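Local coordinates for protein short-chain dehydrogenase/reductase SDR (Vibrio parahaemolyticus, PDB 3GUY) that probably catalyses nicotinamide-cofactor-dependent oxidation or reduction of a hydroxyl or carbonyl group, as other short-chain dehydrogenases/reductases do, at residues A15-L20 / D198-I203; Y29-S34 / R52-A57; G83-L88 / S141-V146; V126-T131 / I169-G174. The protein carries 2 engineered substitutions. All blocks are in the same frame, centred on the assembly; numbering follows the deposited sequence.

From the N terminus, segment 15-20 opens interaction 1, a loop closed only at 198-203 by two helices on one face of the central sheet; the other three contacts nest inside it. Interaction 2 closes first, joining strands 28-32 and 51-53 at one margin of that sheet. In series after it, interactions 3 and 4 cross along the chain: 83-88 meets the start of helix 141-160, which itself connects the strands paired in interaction 4. These two touch where Tyr-143 OH packs on Ser-130 CB. Interaction 4 also meets interaction 1, Val-171 against Ile-203 and Ile-128 against Leu-17, while Ala-18 packs on Leu-30 between interactions 1 and 2.

Interaction 1. Residues A15-L20 / D198-I203; sequences AELAKL and DAALMI
Leu-20 reaches across from helix 12-23 to Ala-200 and Leu-201 of helix 196-207. Its CB points at the partner helix, and CG, anti to the carbonyl carbon (chi1 -61°), carries the fork forward. With chi2 at 175° the two branches divide the work: CD1 lies over the backbone, 3.4 Å from Ala-200 O and 3.7 Å from Leu-201 CA, while CD2 meets Leu-201 CD2 at 3.8 Å, the two side chains crossing at about a right angle. Beside it, Ala-200 CB enters helix 12-23 as a knob into the hole formed by Leu-13, Glu-16, Leu-17 and Leu-20, coming within 3.7 Å of Glu-16 CB and 4.1 Å of Leu-17 CG. Leu-17 CD2 continues inward to Ile-203 CG2, 4.4 Å away. The axes of the two short segments approach to 8.7 Å at a signed crossing angle of -53°, a fairly close approach, consistent with the small side chain of Ala-200 at the crossing. Leu-201 additionally packs on Ile-210 of the second subunit. The carboxylate of Glu-16 turns away from the partner and forms a salt bridge with Lys-19 whose hydrogen bond is weak. Cohesion between these two Rossmann-fold helices therefore rests on apolar shape matching, with the charged groups kept to the margin.

Interaction 2. Residues Y29-S34 / R52-A57; sequences YLTGRS and RARDLA. Engineered in segment 52-57: Arg-54 (natural residue Cys).
Thr-31 grips segment 52-57 through its hydroxyl: OG1 donates to Arg-52 O at 2.6 Å, nearly along the C=O axis. A chi1 of -164° sets OG1 beside the carbonyl carbon and directs it at the neighbouring strand, where Arg-54 CG also touches it at 3.2 Å. Next along, Arg-54 N donates to Gly-32 O at 2.8 Å with an N-H...O angle of 158°. Tyr-29 OH rests against Arg-52 CB at 3.3 Å, and one water joins this hydroxyl to Arg-52 NH1. A second water donates to both Thr-31 OG1 and Arg-54 O. Further out, Arg-54, an engineered residue, folds back at chi2 and chi3 until NE donates to Ala-53 O at 3.1 Å, in the guanidinium plane. Its NH2 bonds Glu-61 O and Gln-64 OE1 of helix 59-67, and Arg-52 CZ lies 3.6 Å above the centre of its guanidinium plane. Such stacking of like charges is probably eased by these acceptors. The segments are the outgoing ends of two parallel strands of a Rossmann beta-alpha-beta unit, a region that shapes the adenosine side of the cofactor site in relatives. The ends of the two strands are thus joined by backbone bonding, the Thr-31 hydroxyl and two bridging waters.

Interaction 3. Residues G83-L88 / S141-V146; sequences GYFGLL and STYCAV
Phe-85 and Tyr-143 form the aromatic part of the contact, an edge-to-face pair with centroids 5.1 Å apart and planes at 60°. The leading atom is Phe-85 CE1, which sits over one face of the tyrosine ring, 3.7 Å from Tyr-143 CG. Tyr-143 has CG anti to its own N (chi1 -171°), which swings the ring from the helix toward the 83-88 loop, and Trp-181 meets the phenylalanine ring as well. Leu-88 adds aliphatic packing: its CD1 branch touches Thr-142 CG2 at 3.9 Å and lies 3.5 Å from Ser-141 OG. Polar contact runs through two waters at the first turn of helix 141-160. One donates to Tyr-84 O at 2.6 Å and to Thr-142 OG1 at 2.7 Å, and accepts from Tyr-143 N; the other links Gly-86 O to Ser-141 N, accepting from the latter at 3.0 Å. Thr-142 OG1 has a further partner in Gln-91 OE1. Outside the pair, Leu-88 N bonds Glu-160 OE1 of the third subunit, placing this loop at a subunit interface. Tyr-143 fits the tyrosine of the family's Tyr-X-X-X-Lys motif, probably part of the active site. The polar link is thus relayed by two waters between loop carbonyls and N-H groups of the helix start, Thr-142 OG1 joining one of them, while Phe-85 covers part of one face of that tyrosine.

Interaction 4. Residues V126-T131 / I169-G174; sequences VMIMST and IAVYPG
Met-129 and Tyr-172 lie side by side, pointing the same way, on the face of the sheet that also carries Ala-170. The thioether is folded at chi3 (-74°), which lays CE 3.6 Å from Tyr-172 CE1 and 3.7 Å from Ala-170 CB; SD stands 5.0 Å from the ring centroid, obliquely, in a Met-aromatic contact. The same ring presents its CD1 edge to Ser-130 O, 3.3 Å away and in the ring plane. On the other face, Ile-128 has CG1 anti to the carbonyl carbon (chi1 -58°), leaving CG2 directed at Pro-173 CG, 3.8 Å off and crossed at about a right angle. Val-126 CG1 and Val-171 CG2 touch at 3.5 Å, and Ile-203 of helix 196-207 packs onto Val-171. Between the two faces runs parallel strand pairing, exemplified by Met-129 N to Val-171 O at 2.7 Å. Beyond the regular strand Thr-131 N still reaches Pro-173 O at 2.9 Å, but from 49° out of the carbonyl plane. Ser-130 N is buried without a partner, whereas Ser-130 OG bonds Ala-132 N. Ser-130 packs against Tyr-143, consistent with the serine-tyrosine pair of short-chain dehydrogenase active sites. Backbone bonds and two apolar faces thus join neighbouring parallel strands 124-128 and 167-174, and the break from regular strand geometry at Met-129 brings Ser-130 to the C-terminal end of the former.

Interaction 1. Residues A15-L20 / D198-I203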
loop_
_atom_site.group_PDB
_atom_site.type_symbol
_atom_site.label_atom_id
_atom_site.label_comp_id
_atom_site.label_asym_id
_atom_site.label_seq_id
_atom_site.Cartn_x
_atom_site.Cartn_y
_atom_site.Cartn_z
ATOM N N ALA D 15 27.190 11.634 3.817
ATOM C CA ALA D 15 28.562 11.938 4.316
ATOM C C ALA D 15 28.926 10.984 5.461
ATOM O O ALA D 15 30.068 10.475 5.523
ATOM C CB ALA D 15 28.699 13.416 4.800
ATOM N N GLU D 16 27.949 10.735 6.349
ATOM C CA GLU D 16 28.152 9.793 7.486
ATOM C C GLU D 16 28.325 8.371 6.997
ATOM O O GLU D 16 29.134 7.636 7.548
ATOM C CB GLU D 16 27.010 9.881 8.485
ATOM C CG GLU D 16 26.937 11.231 9.135
ATOM C CD GLU D 16 28.289 11.690 9.697
ATOM O OE1 GLU D 16 28.958 10.914 10.429
ATOM O OE2 GLU D 16 28.689 12.831 9.374
ATOM N N LEU D 17 27.606 7.976 5.944
ATOM C CA LEU D 17 27.848 6.651 5.335
ATOM C C LEU D 17 29.262 6.603 4.721
ATOM O O LEU D 17 29.975 5.596 4.820
ATOM C CB LEU D 17 26.796 6.307 4.262
ATOM C CG LEU D 17 25.474 5.694 4.733
ATOM C CD1 LEU D 17 24.457 5.710 3.548
ATOM C CD2 LEU D 17 25.624 4.267 5.333
ATOM N N ALA D 18 29.677 7.702 4.087
ATOM C CA ALA D 18 31.025 7.738 3.521
ATOM C C ALA D 18 32.068 7.405 4.619
ATOM O O ALA D 18 32.955 6.574 4.415
ATOM C CB ALA D 18 31.318 9.097 2.839
ATOM N N LYS D 19 31.918 8.025 5.788
ATOM C CA LYS D 19 32.874 7.855 6.884
ATOM C C LYS D 19 32.935 6.406 7.384
ATOM O O LYS D 19 34.042 5.893 7.633
ATOM C CB LYS D 19 32.550 8.811 8.025
ATOM C CG LYS D 19 32.727 10.229 7.621
ATOM C CD LYS D 19 32.202 11.176 8.658
ATOM C CE LYS D 19 32.440 12.609 8.238
ATOM N NZ LYS D 19 32.006 13.525 9.336
ATOM N N LEU D 20 31.781 5.731 7.503
ATOM C CA LEU D 20 31.760 4.340 7.995
ATOM C C LEU D 20 32.357 3.372 6.972
ATOM O O LEU D 20 33.034 2.384 7.346
ATOM C CB LEU D 20 30.339 3.876 8.380
ATOM C CG LEU D 20 29.543 4.583 9.496
ATOM C CD1 LEU D 20 28.138 3.962 9.518
ATOM C CD2 LEU D 20 30.163 4.515 10.900
ATOM N N ASP D 198 23.741 8.224 13.566
ATOM C CA ASP D 198 23.106 6.986 14.097
ATOM C C ASP D 198 22.313 6.264 13.009
ATOM O O ASP D 198 22.406 5.033 12.890
ATOM C CB ASP D 198 22.233 7.266 15.321
ATOM C CG ASP D 198 23.052 7.779 16.517
ATOM O OD1 ASP D 198 24.271 7.488 16.571
ATOM O OD2 ASP D 198 22.468 8.463 17.380
ATOM N N ALA D 199 21.582 7.019 12.186
ATOM C CA ALA D 199 20.899 6.418 10.995
ATOM C C ALA D 199 21.872 5.671 10.126
ATOM O O ALA D 199 21.627 4.518 9.700
ATOM C CB ALA D 199 20.186 7.506 10.152
ATOM N N ALA D 200 23.028 6.309 9.878
ATOM C CA ALA D 200 24.027 5.723 8.981
ATOM C C ALA D 200 24.577 4.444 9.611
ATOM O O ALA D 200 24.805 3.483 8.903
ATOM C CB ALA D 200 25.153 6.710 8.672
ATOM N N LEU D 201 24.745 4.439 10.942
ATOM C CA LEU D 201 25.256 3.231 11.657
ATOM C C LEU D 201 24.305 2.042 11.473
ATOM O O LEU D 201 24.712 0.966 11.112
ATOM C CB LEU D 201 25.485 3.509 13.164
ATOM C CG LEU D 201 26.930 3.849 13.607
ATOM C CD1 LEU D 201 27.021 4.276 15.118
ATOM C CD2 LEU D 201 27.872 2.666 13.318
ATOM N N MET D 202 23.018 2.282 11.672
ATOM C CA MET D 202 21.976 1.244 11.468
ATOM C C MET D 202 21.830 0.759 10.040
ATOM O O MET D 202 21.653 -0.472 9.806
ATOM C CB MET D 202 20.625 1.753 12.003
ATOM C CG MET D 202 20.616 1.824 13.531
ATOM S SD MET D 202 19.086 2.253 14.357
ATOM C CE MET D 202 19.153 3.989 14.203
ATOM N N ILE D 203 21.890 1.683 9.080
ATOM C CA ILE D 203 21.746 1.353 7.660
ATOM C C ILE D 203 22.950 0.534 7.243
ATOM O O ILE D 203 22.813 -0.538 6.654
ATOM C CB ILE D 203 21.585 2.602 6.748
ATOM C CG1 ILE D 203 20.224 3.279 7.012
ATOM C CG2 ILE D 203 21.692 2.207 5.252
ATOM C CD1 ILE D 203 20.054 4.746 6.574
#

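Interaction 2. Residues Y29-S34 / R52-A57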
loop_
_atom_site.group_PDB
_atom_site.type_symbol
_atom_site.label_atom_id
_atom_site.label_comp_id
_atom_site.label_asym_id
_atom_site.label_seq_id
_atom_site.Cartn_x
_atom_site.Cartn_y
_atom_site.Cartn_z
ATOM N N TYR D 29 33.859 7.076 -3.803
ATOM C CA TYR D 29 33.777 8.229 -4.710
ATOM C C TYR D 29 32.523 9.045 -4.375
ATOM O O TYR D 29 31.412 8.529 -4.422
ATOM C CB TYR D 29 33.711 7.749 -6.148
ATOM C CG TYR D 29 33.988 8.857 -7.152
ATOM C CD1 TYR D 29 35.308 9.140 -7.576
ATOM C CD2 TYR D 29 32.956 9.630 -7.656
ATOM C CE1 TYR D 29 35.567 10.148 -8.488
ATOM C CE2 TYR D 29 33.207 10.643 -8.581
ATOM C CZ TYR D 29 34.512 10.896 -8.997
ATOM O OH TYR D 29 34.723 11.911 -9.909
ATOM N N LEU D 30 32.713 10.294 -3.970
ATOM C CA LEU D 30 31.649 11.108 -3.437
ATOM C C LEU D 30 31.153 12.190 -4.415
ATOM O O LEU D 30 31.950 12.883 -5.082
ATOM C CB LEU D 30 32.072 11.767 -2.137
ATOM C CG LEU D 30 32.630 10.864 -1.024
ATOM C CD1 LEU D 30 32.475 11.587 0.284
ATOM C CD2 LEU D 30 32.004 9.491 -0.924
ATOM N N THR D 31 29.824 12.333 -4.507
ATOM C CA THR D 31 29.263 13.385 -5.331
ATOM C C THR D 31 28.244 14.188 -4.506
ATOM O O THR D 31 27.653 13.699 -3.528
ATOM C CB THR D 31 28.698 12.862 -6.690
ATOM O OG1 THR D 31 28.522 13.976 -7.580
ATOM C CG2 THR D 31 27.345 12.152 -6.514
ATOM N N GLY D 32 28.108 15.445 -4.877
ATOM C CA GLY D 32 27.196 16.399 -4.220
ATOM C C GLY D 32 27.172 17.633 -5.090
ATOM O O GLY D 32 27.804 17.654 -6.164
ATOM N N ARG D 33 26.482 18.680 -4.642
ATOM C CA ARG D 33 26.379 19.886 -5.476
ATOM C C ARG D 33 27.564 20.822 -5.254
ATOM O O ARG D 33 27.984 21.483 -6.196
ATOM C CB ARG D 33 25.005 20.572 -5.361
ATOM C CG ARG D 33 23.910 19.843 -6.240
ATOM C CD ARG D 33 22.721 20.733 -6.687
ATOM N NE ARG D 33 22.317 21.740 -5.688
ATOM C CZ ARG D 33 21.611 21.497 -4.579
ATOM N NH1 ARG D 33 21.222 20.267 -4.273
ATOM N NH2 ARG D 33 21.296 22.492 -3.751
ATOM N N SER D 34 28.138 20.786 -4.053
ATOM C CA SER D 34 29.202 21.687 -3.620
ATOM C C SER D 34 30.578 21.037 -3.468
ATOM O O SER D 34 30.828 20.345 -2.494
ATOM C CB SER D 34 28.814 22.289 -2.274
ATOM O OG SER D 34 29.793 23.189 -1.824
ATOM N N ARG D 52 33.300 14.545 -7.013
ATOM C CA ARG D 52 32.999 15.454 -8.110
ATOM C C ARG D 52 31.651 16.109 -7.872
ATOM O O ARG D 52 30.666 15.416 -7.628
ATOM C CB ARG D 52 32.961 14.677 -9.401
ATOM C CG ARG D 52 32.974 15.537 -10.621
ATOM C CD ARG D 52 33.027 14.686 -11.820
ATOM N NE ARG D 52 33.024 15.474 -13.049
ATOM C CZ ARG D 52 32.866 14.961 -14.263
ATOM N NH1 ARG D 52 32.662 13.661 -14.441
ATOM N NH2 ARG D 52 32.887 15.765 -15.313
ATOM N N ALA D 53 31.629 17.433 -7.912
ATOM C CA ALA D 53 30.385 18.193 -7.831
ATOM C C ALA D 53 29.569 17.920 -9.062
ATOM O O ALA D 53 30.081 18.067 -10.180
ATOM C CB ALA D 53 30.689 19.693 -7.732
ATOM N N ARG D 54 28.296 17.531 -8.885
ATOM C CA ARG D 54 27.400 17.297 -10.001
ATOM C C ARG D 54 25.980 17.743 -9.651
ATOM O O ARG D 54 25.575 17.673 -8.493
ATOM C CB ARG D 54 27.337 15.816 -10.366
ATOM C CG ARG D 54 28.658 15.085 -10.616
ATOM C CD ARG D 54 29.013 14.981 -12.052
ATOM N NE ARG D 54 29.467 16.262 -12.574
ATOM C CZ ARG D 54 29.597 16.555 -13.870
ATOM N NH1 ARG D 54 30.042 17.742 -14.220
ATOM N NH2 ARG D 54 29.285 15.676 -14.812
ATOM N N ASP D 55 25.266 18.237 -10.661
ATOM C CA ASP D 55 23.820 18.430 -10.599
ATOM C C ASP D 55 23.172 17.190 -11.200
ATOM O O ASP D 55 23.130 17.032 -12.410
ATOM C CB ASP D 55 23.399 19.689 -11.396
ATOM C CG ASP D 55 21.878 19.952 -11.345
ATOM O OD1 ASP D 55 21.119 19.180 -10.683
ATOM O OD2 ASP D 55 21.439 20.937 -11.998
ATOM N N LEU D 56 22.663 16.311 -10.344
ATOM C CA LEU D 56 22.083 15.047 -10.787
ATOM C C LEU D 56 20.773 15.234 -11.591
ATOM O O LEU D 56 20.309 14.305 -12.243
ATOM C CB LEU D 56 21.834 14.142 -9.577
ATOM C CG LEU D 56 23.115 13.805 -8.786
ATOM C CD1 LEU D 56 22.790 13.011 -7.534
ATOM C CD2 LEU D 56 24.139 13.064 -9.640
ATOM N N ALA D 57 20.202 16.433 -11.548
ATOM C CA ALA D 57 18.998 16.746 -12.350
ATOM C C ALA D 57 19.331 16.873 -13.829
ATOM O O ALA D 57 18.459 16.953 -14.646
ATOM C CB ALA D 57 18.295 18.029 -11.823
HETATM O O HOH W 1 33.299 11.616 -12.320
HETATM O O HOH W 2 25.977 15.277 -7.103
#

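Interaction 3. Residues G83-L88 / S141-V146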
loop_
_atom_site.group_PDB
_atom_site.type_symbol
_atom_site.label_atom_id
_atom_site.label_comp_id
_atom_site.label_asym_id
_atom_site.label_seq_id
_atom_site.Cartn_x
_atom_site.Cartn_y
_atom_site.Cartn_z
ATOM N N GLY D 83 13.929 18.676 0.879
ATOM C CA GLY D 83 12.605 18.810 1.417
ATOM C C GLY D 83 12.020 20.139 1.040
ATOM O O GLY D 83 12.736 21.115 0.744
ATOM N N TYR D 84 10.701 20.177 1.015
ATOM C CA TYR D 84 9.986 21.423 0.961
ATOM C C TYR D 84 8.578 21.124 1.377
ATOM O O TYR D 84 8.018 20.095 0.975
ATOM C CB TYR D 84 10.015 22.009 -0.440
ATOM C CG TYR D 84 9.216 23.284 -0.609
ATOM C CD1 TYR D 84 9.617 24.472 0.009
ATOM C CD2 TYR D 84 8.109 23.315 -1.444
ATOM C CE1 TYR D 84 8.906 25.674 -0.196
ATOM C CE2 TYR D 84 7.404 24.469 -1.660
ATOM C CZ TYR D 84 7.788 25.650 -1.016
ATOM O OH TYR D 84 7.053 26.754 -1.255
ATOM N N PHE D 85 7.979 22.011 2.167
ATOM C CA PHE D 85 6.735 21.668 2.854
ATOM C C PHE D 85 5.757 22.836 2.952
ATOM O O PHE D 85 6.099 23.957 2.599
ATOM C CB PHE D 85 7.107 21.202 4.233
ATOM C CG PHE D 85 8.095 20.074 4.235
ATOM C CD1 PHE D 85 7.675 18.795 3.941
ATOM C CD2 PHE D 85 9.441 20.306 4.516
ATOM C CE1 PHE D 85 8.593 17.737 3.937
ATOM C CE2 PHE D 85 10.358 19.273 4.507
ATOM C CZ PHE D 85 9.933 17.986 4.213
ATOM N N GLY D 86 4.559 22.544 3.462
ATOM C CA GLY D 86 3.490 23.522 3.666
ATOM C C GLY D 86 2.192 23.067 2.995
ATOM O O GLY D 86 2.181 22.184 2.139
ATOM N N LEU D 87 1.089 23.705 3.364
ATOM C CA LEU D 87 -0.186 23.442 2.756
ATOM C C LEU D 87 -0.035 23.694 1.245
ATOM O O LEU D 87 0.655 24.655 0.850
ATOM C CB LEU D 87 -1.232 24.382 3.351
ATOM C CG LEU D 87 -1.746 24.123 4.765
ATOM C CD1 LEU D 87 -2.619 25.313 5.228
ATOM C CD2 LEU D 87 -2.511 22.767 4.814
ATOM N N LEU D 88 -0.675 22.864 0.413
ATOM C CA LEU D 88 -0.430 22.917 -1.028
ATOM C C LEU D 88 -0.661 24.348 -1.612
ATOM O O LEU D 88 0.143 24.837 -2.412
ATOM C CB LEU D 88 -1.251 21.862 -1.772
ATOM C CG LEU D 88 -1.072 21.767 -3.295
ATOM C CD1 LEU D 88 0.378 21.349 -3.685
ATOM C CD2 LEU D 88 -2.097 20.773 -3.953
ATOM N N SER D 141 2.521 17.392 0.701
ATOM C CA SER D 141 1.881 16.718 -0.402
ATOM C C SER D 141 2.860 16.497 -1.583
ATOM O O SER D 141 2.829 15.458 -2.194
ATOM C CB SER D 141 0.635 17.435 -0.844
ATOM O OG SER D 141 0.898 18.694 -1.419
ATOM N N THR D 142 3.635 17.510 -1.935
ATOM C CA THR D 142 4.601 17.408 -3.058
ATOM C C THR D 142 5.858 16.621 -2.689
ATOM O O THR D 142 6.507 16.016 -3.560
ATOM C CB THR D 142 5.016 18.795 -3.542
ATOM O OG1 THR D 142 5.460 19.570 -2.397
ATOM C CG2 THR D 142 3.812 19.489 -4.252
ATOM N N TYR D 143 6.221 16.659 -1.409
ATOM C CA TYR D 143 7.297 15.803 -0.872
ATOM C C TYR D 143 6.913 14.352 -0.956
ATOM O O TYR D 143 7.663 13.570 -1.513
ATOM C CB TYR D 143 7.641 16.132 0.560
ATOM C CG TYR D 143 8.872 15.420 1.065
ATOM C CD1 TYR D 143 10.136 15.672 0.513
ATOM C CD2 TYR D 143 8.777 14.497 2.082
ATOM C CE1 TYR D 143 11.269 15.008 0.963
ATOM C CE2 TYR D 143 9.910 13.868 2.575
ATOM C CZ TYR D 143 11.158 14.124 2.000
ATOM O OH TYR D 143 12.282 13.482 2.453
ATOM N N CYS D 144 5.710 14.021 -0.484
ATOM C CA CYS D 144 5.205 12.687 -0.643
ATOM C C CYS D 144 5.145 12.359 -2.120
ATOM O O CYS D 144 5.538 11.256 -2.548
ATOM C CB CYS D 144 3.805 12.516 -0.008
ATOM S SG CYS D 144 3.786 12.541 1.787
ATOM N N ALA D 145 4.668 13.299 -2.925
ATOM C CA ALA D 145 4.546 13.017 -4.353
ATOM C C ALA D 145 5.851 12.511 -4.950
ATOM O O ALA D 145 5.867 11.428 -5.589
ATOM C CB ALA D 145 4.043 14.234 -5.106
ATOM N N VAL D 146 6.935 13.259 -4.734
ATOM C CA VAL D 146 8.279 12.891 -5.301
ATOM C C VAL D 146 8.897 11.592 -4.671
ATOM O O VAL D 146 9.546 10.793 -5.357
ATOM C CB VAL D 146 9.270 14.083 -5.282
ATOM C CG1 VAL D 146 8.725 15.276 -6.121
ATOM C CG2 VAL D 146 9.623 14.592 -3.820
HETATM O O HOH W 3 5.692 19.093 0.237
HETATM O O HOH W 4 0.944 19.970 1.008
#

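Interaction 4. Residues V126-T131 / I169-G174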
loop_
_atom_site.group_PDB
_atom_site.type_symbol
_atom_site.label_atom_id
_atom_site.label_comp_id
_atom_site.label_asym_id
_atom_site.label_seq_id
_atom_site.Cartn_x
_atom_site.Cartn_y
_atom_site.Cartn_z
ATOM N N VAL D 126 21.661 1.178 -3.555
ATOM C CA VAL D 126 20.950 1.508 -2.353
ATOM C C VAL D 126 20.215 2.820 -2.592
ATOM O O VAL D 126 20.807 3.907 -2.584
ATOM C CB VAL D 126 21.869 1.635 -1.142
ATOM C CG1 VAL D 126 21.041 2.036 0.109
ATOM C CG2 VAL D 126 22.680 0.321 -0.920
ATOM N N MET D 127 18.901 2.719 -2.744
ATOM C CA MET D 127 18.084 3.928 -2.949
ATOM C C MET D 127 17.485 4.462 -1.639
ATOM O O MET D 127 16.586 3.871 -1.057
ATOM C CB MET D 127 17.018 3.618 -3.983
ATOM C CG MET D 127 17.583 3.211 -5.383
ATOM S SD MET D 127 18.412 4.552 -6.349
ATOM C CE MET D 127 16.965 5.697 -6.225
ATOM N N ILE D 128 17.959 5.612 -1.174
ATOM C CA ILE D 128 17.449 6.157 0.072
ATOM C C ILE D 128 16.275 7.088 -0.204
ATOM O O ILE D 128 16.392 8.061 -0.972
ATOM C CB ILE D 128 18.521 6.851 0.891
ATOM C CG1 ILE D 128 19.669 5.843 1.187
ATOM C CG2 ILE D 128 17.926 7.417 2.169
ATOM C CD1 ILE D 128 20.795 6.459 1.886
ATOM N N MET D 129 15.136 6.768 0.412
ATOM C CA MET D 129 13.916 7.519 0.163
ATOM C C MET D 129 13.549 8.200 1.480
ATOM O O MET D 129 14.324 8.969 2.026
ATOM C CB MET D 129 12.793 6.594 -0.426
ATOM C CG MET D 129 13.003 6.267 -1.897
ATOM S SD MET D 129 12.080 4.917 -2.584
ATOM C CE MET D 129 13.070 3.609 -1.772
ATOM N N SER D 130 12.386 7.903 2.017
ATOM C CA SER D 130 11.914 8.549 3.231
ATOM C C SER D 130 10.675 7.770 3.605
ATOM O O SER D 130 10.084 7.060 2.745
ATOM C CB SER D 130 11.546 10.017 2.967
ATOM O OG SER D 130 10.542 10.452 3.872
ATOM N N THR D 131 10.293 7.843 4.879
ATOM C CA THR D 131 8.998 7.288 5.306
ATOM C C THR D 131 7.841 7.973 4.575
ATOM O O THR D 131 6.793 7.348 4.399
ATOM C CB THR D 131 8.807 7.318 6.815
ATOM O OG1 THR D 131 8.998 8.645 7.312
ATOM C CG2 THR D 131 9.857 6.378 7.466
ATOM N N ILE D 169 18.212 -1.961 -3.185
ATOM C CA ILE D 169 17.938 -1.985 -1.725
ATOM C C ILE D 169 17.206 -0.685 -1.403
ATOM O O ILE D 169 17.627 0.397 -1.821
ATOM C CB ILE D 169 19.225 -2.055 -0.861
ATOM C CG1 ILE D 169 20.169 -3.178 -1.348
ATOM C CG2 ILE D 169 18.917 -2.162 0.689
ATOM C CD1 ILE D 169 19.540 -4.440 -1.494
ATOM N N ALA D 170 16.047 -0.819 -0.766
ATOM C CA ALA D 170 15.196 0.353 -0.484
ATOM C C ALA D 170 15.349 0.715 0.971
ATOM O O ALA D 170 15.229 -0.119 1.839
ATOM C CB ALA D 170 13.719 0.063 -0.823
ATOM N N VAL D 171 15.641 1.966 1.241
ATOM C CA VAL D 171 15.833 2.432 2.596
ATOM C C VAL D 171 14.901 3.614 2.811
ATOM O O VAL D 171 14.850 4.511 1.956
ATOM C CB VAL D 171 17.288 2.920 2.814
ATOM C CG1 VAL D 171 17.476 3.318 4.250
ATOM C CG2 VAL D 171 18.326 1.838 2.311
ATOM N N TYR D 172 14.179 3.598 3.945
ATOM C CA TYR D 172 13.165 4.599 4.279
ATOM C C TYR D 172 13.419 5.175 5.655
ATOM O O TYR D 172 12.965 4.614 6.658
ATOM C CB TYR D 172 11.746 4.012 4.252
ATOM C CG TYR D 172 11.372 3.311 2.963
ATOM C CD1 TYR D 172 10.820 4.009 1.892
ATOM C CD2 TYR D 172 11.616 1.964 2.796
ATOM C CE1 TYR D 172 10.475 3.370 0.708
ATOM C CE2 TYR D 172 11.278 1.296 1.583
ATOM C CZ TYR D 172 10.690 2.011 0.563
ATOM O OH TYR D 172 10.403 1.354 -0.612
ATOM N N PRO D 173 14.194 6.262 5.725
ATOM C CA PRO D 173 14.391 6.904 6.998
ATOM C C PRO D 173 13.254 7.835 7.357
ATOM O O PRO D 173 12.666 8.488 6.476
ATOM C CB PRO D 173 15.666 7.715 6.812
ATOM C CG PRO D 173 16.041 7.604 5.412
ATOM C CD PRO D 173 15.171 6.676 4.702
ATOM N N GLY D 174 13.007 7.958 8.655
ATOM C CA GLY D 174 12.030 8.931 9.158
ATOM C C GLY D 174 12.577 9.558 10.414
ATOM O O GLY D 174 13.271 8.904 11.184
#